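Local structure of envelope glycoprotein (Thogoto virus, 5XEA) at residues 80-83 / 84-88; 414-417 / 418-421; 74-77 / 78-81. The protein probably attaches the virion to a host-cell receptor and later induces fusion of the viral envelope with the host membrane. All coordinates share one frame; numbering follows the deposited sequence.

Contact 1 (80-83 / 84-88); sequences LLLW and GSSHQ
Trp83 and Gln88 meet where helix 77-86 runs out, at a C-terminal end closed by His87, which adopts the left-handed helical conformation (phi 59°) and swings the chain back over the last turn. The Trp83 side chain can be followed outward from there. Its CB lies 3.2 Å from Gln88 O, and CG, which sits beside the backbone N (chi1 -70°), is hardly farther from the same oxygen. CD1 is 3.6 Å from Gln88 O, which lies obliquely to the ring. The indole packs on Val144 of strand 133-156 and on Cys89, its ring meets that of Trp116 with the planes steeply inclined, and its six-membered ring at the far end packs on Pro75, a setting that suits a large flat apolar group. Backbone bonding changes at the same place. Gly84 N still makes a regular helical bond of 2.8 Å to Leu80 O, whereas Trp83 O receives only weak bonds, from His87 N and Gln88 N. Serine fits this helix end because its short hydroxyl can fold back on the preceding turn. Ser85 OG lies near the carbonyl oxygens of both Leu81 and Leu82. Ser86, with OG tucked between its own N and carbonyl carbon (chi1 58°), donates a hydrogen bond of 2.6 Å to Leu82 O, while Ser86 N bonds that oxygen at 2.9 Å from the opposite face of the carbonyl plane.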
loop_
_atom_site.group_PDB
_atom_site.type_symbol
_atom_site.label_atom_id
_atom_site.label_comp_id
_atom_site.label_asym_id
_atom_site.label_seq_id
_atom_site.Cartn_x
_atom_site.Cartn_y
_atom_site.Cartn_z
ATOM N N LEU B 80 7.037 -25.691 25.577
ATOM C CA LEU B 80 6.380 -24.994 24.472
ATOM C C LEU B 80 5.793 -25.981 23.473
ATOM O O LEU B 80 4.641 -25.836 23.038
ATOM C CB LEU B 80 7.375 -24.052 23.790
ATOM C CG LEU B 80 6.758 -22.940 22.945
ATOM C CD1 LEU B 80 5.559 -22.362 23.656
ATOM C CD2 LEU B 80 7.785 -21.863 22.675
ATOM N N LEU B 81 6.567 -27.012 23.120
ATOM C CA LEU B 81 6.071 -28.060 22.234
ATOM C C LEU B 81 4.790 -28.684 22.777
ATOM O O LEU B 81 3.811 -28.861 22.043
ATOM C CB LEU B 81 7.155 -29.119 22.023
ATOM C CG LEU B 81 8.194 -28.772 20.950
ATOM C CD1 LEU B 81 9.426 -29.661 21.050
ATOM C CD2 LEU B 81 7.588 -28.859 19.548
ATOM N N LEU B 82 4.762 -28.999 24.075
ATOM C CA LEU B 82 3.558 -29.588 24.648
ATOM C C LEU B 82 2.417 -28.580 24.678
ATOM O O LEU B 82 1.258 -28.938 24.437
ATOM C CB LEU B 82 3.854 -30.128 26.047
ATOM C CG LEU B 82 2.662 -30.658 26.851
ATOM C CD1 LEU B 82 1.888 -31.721 26.088
ATOM C CD2 LEU B 82 3.128 -31.192 28.217
ATOM N N TRP B 83 2.728 -27.309 24.962
ATOM C CA TRP B 83 1.691 -26.282 24.951
ATOM C C TRP B 83 1.069 -26.154 23.570
ATOM O O TRP B 83 -0.158 -26.091 23.435
ATOM C CB TRP B 83 2.265 -24.929 25.382
ATOM C CG TRP B 83 2.657 -24.799 26.838
ATOM C CD1 TRP B 83 2.829 -25.807 27.754
ATOM C CD2 TRP B 83 2.943 -23.573 27.531
ATOM N NE1 TRP B 83 3.204 -25.275 28.970
ATOM C CE2 TRP B 83 3.274 -23.909 28.860
ATOM C CE3 TRP B 83 2.945 -22.225 27.155
ATOM C CZ2 TRP B 83 3.612 -22.947 29.812
ATOM C CZ3 TRP B 83 3.281 -21.265 28.105
ATOM C CH2 TRP B 83 3.605 -21.636 29.420
ATOM N N GLY B 84 1.904 -26.119 22.532
ATOM C CA GLY B 84 1.385 -25.949 21.181
ATOM C C GLY B 84 0.460 -27.077 20.754
ATOM O O GLY B 84 -0.625 -26.841 20.209
ATOM N N SER B 85 0.868 -28.320 21.012
ATOM C CA SER B 85 0.032 -29.452 20.618
ATOM C C SER B 85 -1.237 -29.527 21.459
ATOM O O SER B 85 -2.333 -29.709 20.918
ATOM C CB SER B 85 0.827 -30.754 20.710
ATOM O OG SER B 85 1.622 -30.782 21.878
ATOM N N SER B 86 -1.123 -29.360 22.779
ATOM C CA SER B 86 -2.308 -29.429 23.629
ATOM C C SER B 86 -3.183 -28.191 23.523
ATOM O O SER B 86 -4.370 -28.260 23.854
ATOM C CB SER B 86 -1.903 -29.632 25.089
ATOM O OG SER B 86 -1.058 -28.578 25.524
ATOM N N HIS B 87 -2.627 -27.072 23.053
ATOM C CA HIS B 87 -3.318 -25.781 23.048
ATOM C C HIS B 87 -3.720 -25.387 24.462
ATOM O O HIS B 87 -4.828 -24.901 24.703
ATOM C CB HIS B 87 -4.531 -25.787 22.113
ATOM C CG HIS B 87 -4.183 -26.080 20.684
ATOM N ND1 HIS B 87 -3.525 -25.174 19.879
ATOM C CD2 HIS B 87 -4.396 -27.176 19.921
ATOM C CE1 HIS B 87 -3.346 -25.701 18.682
ATOM N NE2 HIS B 87 -3.867 -26.915 18.680
ATOM N N GLN B 88 -2.806 -25.608 25.405
ATOM C CA GLN B 88 -2.992 -25.241 26.803
ATOM C C GLN B 88 -1.661 -24.783 27.379
ATOM O O GLN B 88 -0.594 -25.112 26.859
ATOM C CB GLN B 88 -3.539 -26.407 27.639
ATOM C CG GLN B 88 -4.994 -26.731 27.391
ATOM C CD GLN B 88 -5.555 -27.636 28.470
ATOM O OE1 GLN B 88 -6.195 -27.174 29.426
ATOM N NE2 GLN B 88 -5.301 -28.933 28.336
#

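Contact 2 (414-417 / 418-421); sequences RGTV and QSED
Val417 and Glu420 lay their side chains obliquely across one another, while Thr416 is flanked by Gln418 and Ser419. The Glu420 chain, extended beyond CG, runs back past the Val417 carbonyl and brings its OE1 to 3.7 Å from Val417 CG1. That same OE1 stands 3.3 Å from Val417 O; two acceptors so close might raise the acid's affinity for a proton, although Glu420 OE2 is bonded to Phe150 N on strand 133-156. Valine suits the middle of this crossing: its branched carbons also pack on Phe150 and Val277.

Gln418 behaves differently. A bend at chi2 (87°) folds its amide back over Thr416, two residues earlier, and OE1 rests 3.3 Å from Thr416 CB. This oxygen is buried without a polar partner, and the amide is held through NE2, which donates to Val277 O. Thr416 turns its hydroxyl toward Ser419: the two hydroxyl oxygens, Thr416 OG1 and Ser419 OG, are 3.0 Å apart, and Ser419 N adds weak bonds to both OG1 and O of Thr416. Thr416 packs on Ser281, and Ser419 on Phe270, both of a second subunit of the trimer.

One firm backbone bond, Glu420 N to Val417 O at 2.9 Å, arrives from above the carbonyl plane. Together with the backbone angles it marks two overlapping type I turns, 416-419 and 417-420, leading into the N-cap residue Glu420 of helix 421-437.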
loop_
_atom_site.group_PDB
_atom_site.type_symbol
_atom_site.label_atom_id
_atom_site.label_comp_id
_atom_site.label_asym_id
_atom_site.label_seq_id
_atom_site.Cartn_x
_atom_site.Cartn_y
_atom_site.Cartn_z
ATOM N N ARG B 414 0.979 -9.599 1.330
ATOM C CA ARG B 414 1.153 -10.330 2.573
ATOM C C ARG B 414 0.852 -9.510 3.823
ATOM O O ARG B 414 0.592 -10.112 4.862
ATOM C CB ARG B 414 2.584 -10.892 2.666
ATOM C CG ARG B 414 2.956 -11.847 1.492
ATOM C CD ARG B 414 4.305 -12.530 1.701
ATOM N NE ARG B 414 5.426 -11.600 1.633
ATOM C CZ ARG B 414 6.686 -11.968 1.795
ATOM N NH1 ARG B 414 6.950 -13.236 2.026
ATOM N NH2 ARG B 414 7.669 -11.082 1.739
ATOM N N GLY B 415 0.877 -8.180 3.749
ATOM C CA GLY B 415 0.668 -7.341 4.911
ATOM C C GLY B 415 1.916 -7.251 5.773
ATOM O O GLY B 415 2.898 -7.963 5.565
ATOM N N THR B 416 1.880 -6.363 6.778
ATOM C CA THR B 416 3.030 -6.253 7.654
ATOM C C THR B 416 3.091 -7.461 8.582
ATOM O O THR B 416 2.072 -8.067 8.930
ATOM C CB THR B 416 2.998 -4.961 8.505
ATOM O OG1 THR B 416 1.788 -4.925 9.267
ATOM C CG2 THR B 416 3.096 -3.715 7.644
ATOM N N VAL B 417 4.317 -7.793 8.988
ATOM C CA VAL B 417 4.545 -8.844 9.978
ATOM C C VAL B 417 3.725 -8.578 11.240
ATOM O O VAL B 417 3.047 -9.480 11.767
ATOM C CB VAL B 417 6.055 -8.950 10.281
ATOM C CG1 VAL B 417 6.329 -9.958 11.362
ATOM C CG2 VAL B 417 6.831 -9.326 9.005
ATOM N N GLN B 418 3.747 -7.324 11.730
ATOM C CA GLN B 418 3.020 -6.988 12.960
ATOM C C GLN B 418 1.528 -7.237 12.823
ATOM O O GLN B 418 0.854 -7.427 13.834
ATOM C CB GLN B 418 3.220 -5.517 13.372
ATOM C CG GLN B 418 4.649 -5.010 13.326
ATOM C CD GLN B 418 5.046 -4.487 11.940
ATOM O OE1 GLN B 418 5.174 -5.259 11.000
ATOM N NE2 GLN B 418 5.253 -3.181 11.825
ATOM N N SER B 419 0.995 -7.216 11.598
ATOM C CA SER B 419 -0.424 -7.482 11.394
ATOM C C SER B 419 -0.777 -8.944 11.630
ATOM O O SER B 419 -1.959 -9.260 11.800
ATOM C CB SER B 419 -0.852 -7.108 9.967
ATOM O OG SER B 419 -1.021 -5.717 9.793
ATOM N N GLU B 420 0.200 -9.842 11.621
ATOM C CA GLU B 420 -0.125 -11.258 11.721
ATOM C C GLU B 420 -0.547 -11.621 13.139
ATOM O O GLU B 420 -0.018 -11.094 14.111
ATOM C CB GLU B 420 1.066 -12.099 11.301
ATOM C CG GLU B 420 1.433 -11.889 9.843
ATOM C CD GLU B 420 2.689 -12.611 9.505
ATOM O OE1 GLU B 420 3.773 -12.099 9.873
ATOM O OE2 GLU B 420 2.581 -13.697 8.901
ATOM N N ASP B 421 -1.503 -12.552 13.226
ATOM C CA ASP B 421 -2.042 -12.996 14.504
ATOM C C ASP B 421 -0.953 -13.506 15.440
ATOM O O ASP B 421 -0.985 -13.227 16.639
ATOM C CB ASP B 421 -3.102 -14.075 14.269
ATOM C CG ASP B 421 -4.355 -13.525 13.600
ATOM O OD1 ASP B 421 -4.563 -12.287 13.624
ATOM O OD2 ASP B 421 -5.148 -14.332 13.064
#

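Contact 3 (74-77 / 78-81); sequences PPSR and DELL
Ser76 and Glu79 are joined by two reciprocal hydrogen bonds. Ser76 OG accepts from Glu79 N at 3.1 Å, and Glu79 OE1 accepts from Ser76 N at 3.2 Å, along a nearly straight N-H line of 172°. A chi1 of 68° turns the serine OG back over the backbone, toward the N-H of Glu79. The glutamate, extended beyond CG, brings its carboxylate back to the N-H of Ser76; OE1 is met on its anti side, 30° out of the carboxylate plane. Farther in, ordinary helical bonds take over: Leu80 N donates a hydrogen bond of 2.7 Å to Ser76 O, and Leu81 N bonds Arg77 O at 2.9 Å.

The exchange between Ser76, the N-cap, and Glu79, three residues on, is a capping box, which supplies side-chain acceptors to backbone N-H groups at the helix start, where no preceding turn offers carbonyls. Serine is well suited to the cap because its hydroxyl is short, and glutamate because its chain just spans the turn.

Apolar packing joins the residues flanking the box. Pro75 CG and Leu80 CD1 come within 4.1 Å, the two side chains slanting across each other, as in a hydrophobic staple between the residue before the cap and the fourth residue of the helix. Pro75 CB also rests 3.8 Å from Glu79 CB. Beyond them, Leu80 continues onto Phe181.

Charge enters through the second carboxylate oxygen, Glu79 OE2, which forms a salt bridge with Arg47 on strand 40-56, so the acid serves the cap and the sheet at once. Negative side chains such as Asp78 and Glu79 in the first turn probably interact favourably with the positive end of the helix dipole. Arg77, extended from CG to NE, packs on Pro179 and Phe181.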
loop_
_atom_site.group_PDB
_atom_site.type_symbol
_atom_site.label_atom_id
_atom_site.label_comp_id
_atom_site.label_asym_id
_atom_site.label_seq_id
_atom_site.Cartn_x
_atom_site.Cartn_y
_atom_site.Cartn_z
ATOM N N PRO B 74 9.227 -18.177 31.500
ATOM C CA PRO B 74 8.943 -18.528 30.115
ATOM C C PRO B 74 9.074 -20.027 29.917
ATOM O O PRO B 74 9.945 -20.658 30.529
ATOM C CB PRO B 74 10.023 -17.765 29.330
ATOM C CG PRO B 74 11.139 -17.632 30.319
ATOM C CD PRO B 74 10.456 -17.375 31.626
ATOM N N PRO B 75 8.214 -20.637 29.099
ATOM C CA PRO B 75 8.286 -22.095 28.920
ATOM C C PRO B 75 9.581 -22.512 28.246
ATOM O O PRO B 75 10.136 -21.800 27.407
ATOM C CB PRO B 75 7.067 -22.415 28.045
ATOM C CG PRO B 75 6.755 -21.122 27.333
ATOM C CD PRO B 75 7.167 -20.015 28.257
ATOM N N SER B 76 10.082 -23.668 28.666
ATOM C CA SER B 76 11.179 -24.332 27.987
ATOM C C SER B 76 10.720 -24.806 26.608
ATOM O O SER B 76 9.525 -24.848 26.295
ATOM C CB SER B 76 11.659 -25.529 28.803
ATOM O OG SER B 76 10.632 -26.507 28.805
ATOM N N ARG B 77 11.686 -25.189 25.778
ATOM C CA ARG B 77 11.334 -25.686 24.449
ATOM C C ARG B 77 10.411 -26.898 24.538
ATOM O O ARG B 77 9.394 -26.970 23.837
ATOM C CB ARG B 77 12.600 -26.016 23.666
ATOM C CG ARG B 77 12.346 -26.546 22.277
ATOM C CD ARG B 77 13.664 -26.740 21.577
ATOM N NE ARG B 77 13.516 -27.064 20.167
ATOM C CZ ARG B 77 14.406 -26.763 19.227
ATOM N NH1 ARG B 77 15.514 -26.120 19.540
ATOM N NH2 ARG B 77 14.163 -27.096 17.975
ATOM N N ASP B 78 10.737 -27.851 25.416
ATOM C CA ASP B 78 9.884 -29.022 25.605
ATOM C C ASP B 78 8.495 -28.635 26.093
ATOM O O ASP B 78 7.489 -29.187 25.625
ATOM C CB ASP B 78 10.542 -29.982 26.593
ATOM C CG ASP B 78 11.840 -30.562 26.068
ATOM O OD1 ASP B 78 11.953 -30.752 24.839
ATOM O OD2 ASP B 78 12.738 -30.828 26.894
ATOM N N GLU B 79 8.417 -27.701 27.053
ATOM C CA GLU B 79 7.121 -27.195 27.487
ATOM C C GLU B 79 6.371 -26.576 26.318
ATOM O O GLU B 79 5.200 -26.889 26.079
ATOM C CB GLU B 79 7.296 -26.166 28.614
ATOM C CG GLU B 79 7.609 -26.751 29.987
ATOM C CD GLU B 79 7.611 -25.695 31.094
ATOM O OE1 GLU B 79 8.569 -24.896 31.177
ATOM O OE2 GLU B 79 6.639 -25.665 31.871
ATOM N N LEU B 80 7.037 -25.691 25.577
ATOM C CA LEU B 80 6.380 -24.994 24.472
ATOM C C LEU B 80 5.793 -25.981 23.473
ATOM O O LEU B 80 4.641 -25.836 23.038
ATOM C CB LEU B 80 7.375 -24.052 23.790
ATOM C CG LEU B 80 6.758 -22.940 22.945
ATOM C CD1 LEU B 80 5.559 -22.362 23.656
ATOM C CD2 LEU B 80 7.785 -21.863 22.675
ATOM N N LEU B 81 6.567 -27.012 23.120
ATOM C CA LEU B 81 6.071 -28.060 22.234
ATOM C C LEU B 81 4.790 -28.684 22.777
ATOM O O LEU B 81 3.811 -28.861 22.043
ATOM C CB LEU B 81 7.155 -29.119 22.023
ATOM C CG LEU B 81 8.194 -28.772 20.950
ATOM C CD1 LEU B 81 9.426 -29.661 21.050
ATOM C CD2 LEU B 81 7.588 -28.859 19.548
#

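Overall arrangement
From the N terminus, the chain leaves strand 65-72, starts helix 77-86 in contact 3 and ends it in contact 1 before strand 89-91. The two overlap at Leu80 and Leu81, and Trp83 CZ3 packs 3.6 Å from Pro75 CG, so the residue before the cap touches a side chain of the last turn. Contact 3 lies against strands 180-184 and 187-192 and, through Glu79, strand 40-56. Contact 2 comes much later, in the loop between strand 393-395 and helix 421-437. Each contact closes only a local turn; none encloses another. Contact 2 lies about 12 Å from contact 1 at the nearest atoms, yet both rest on strand 133-156, and contact 2 also joins a second subunit.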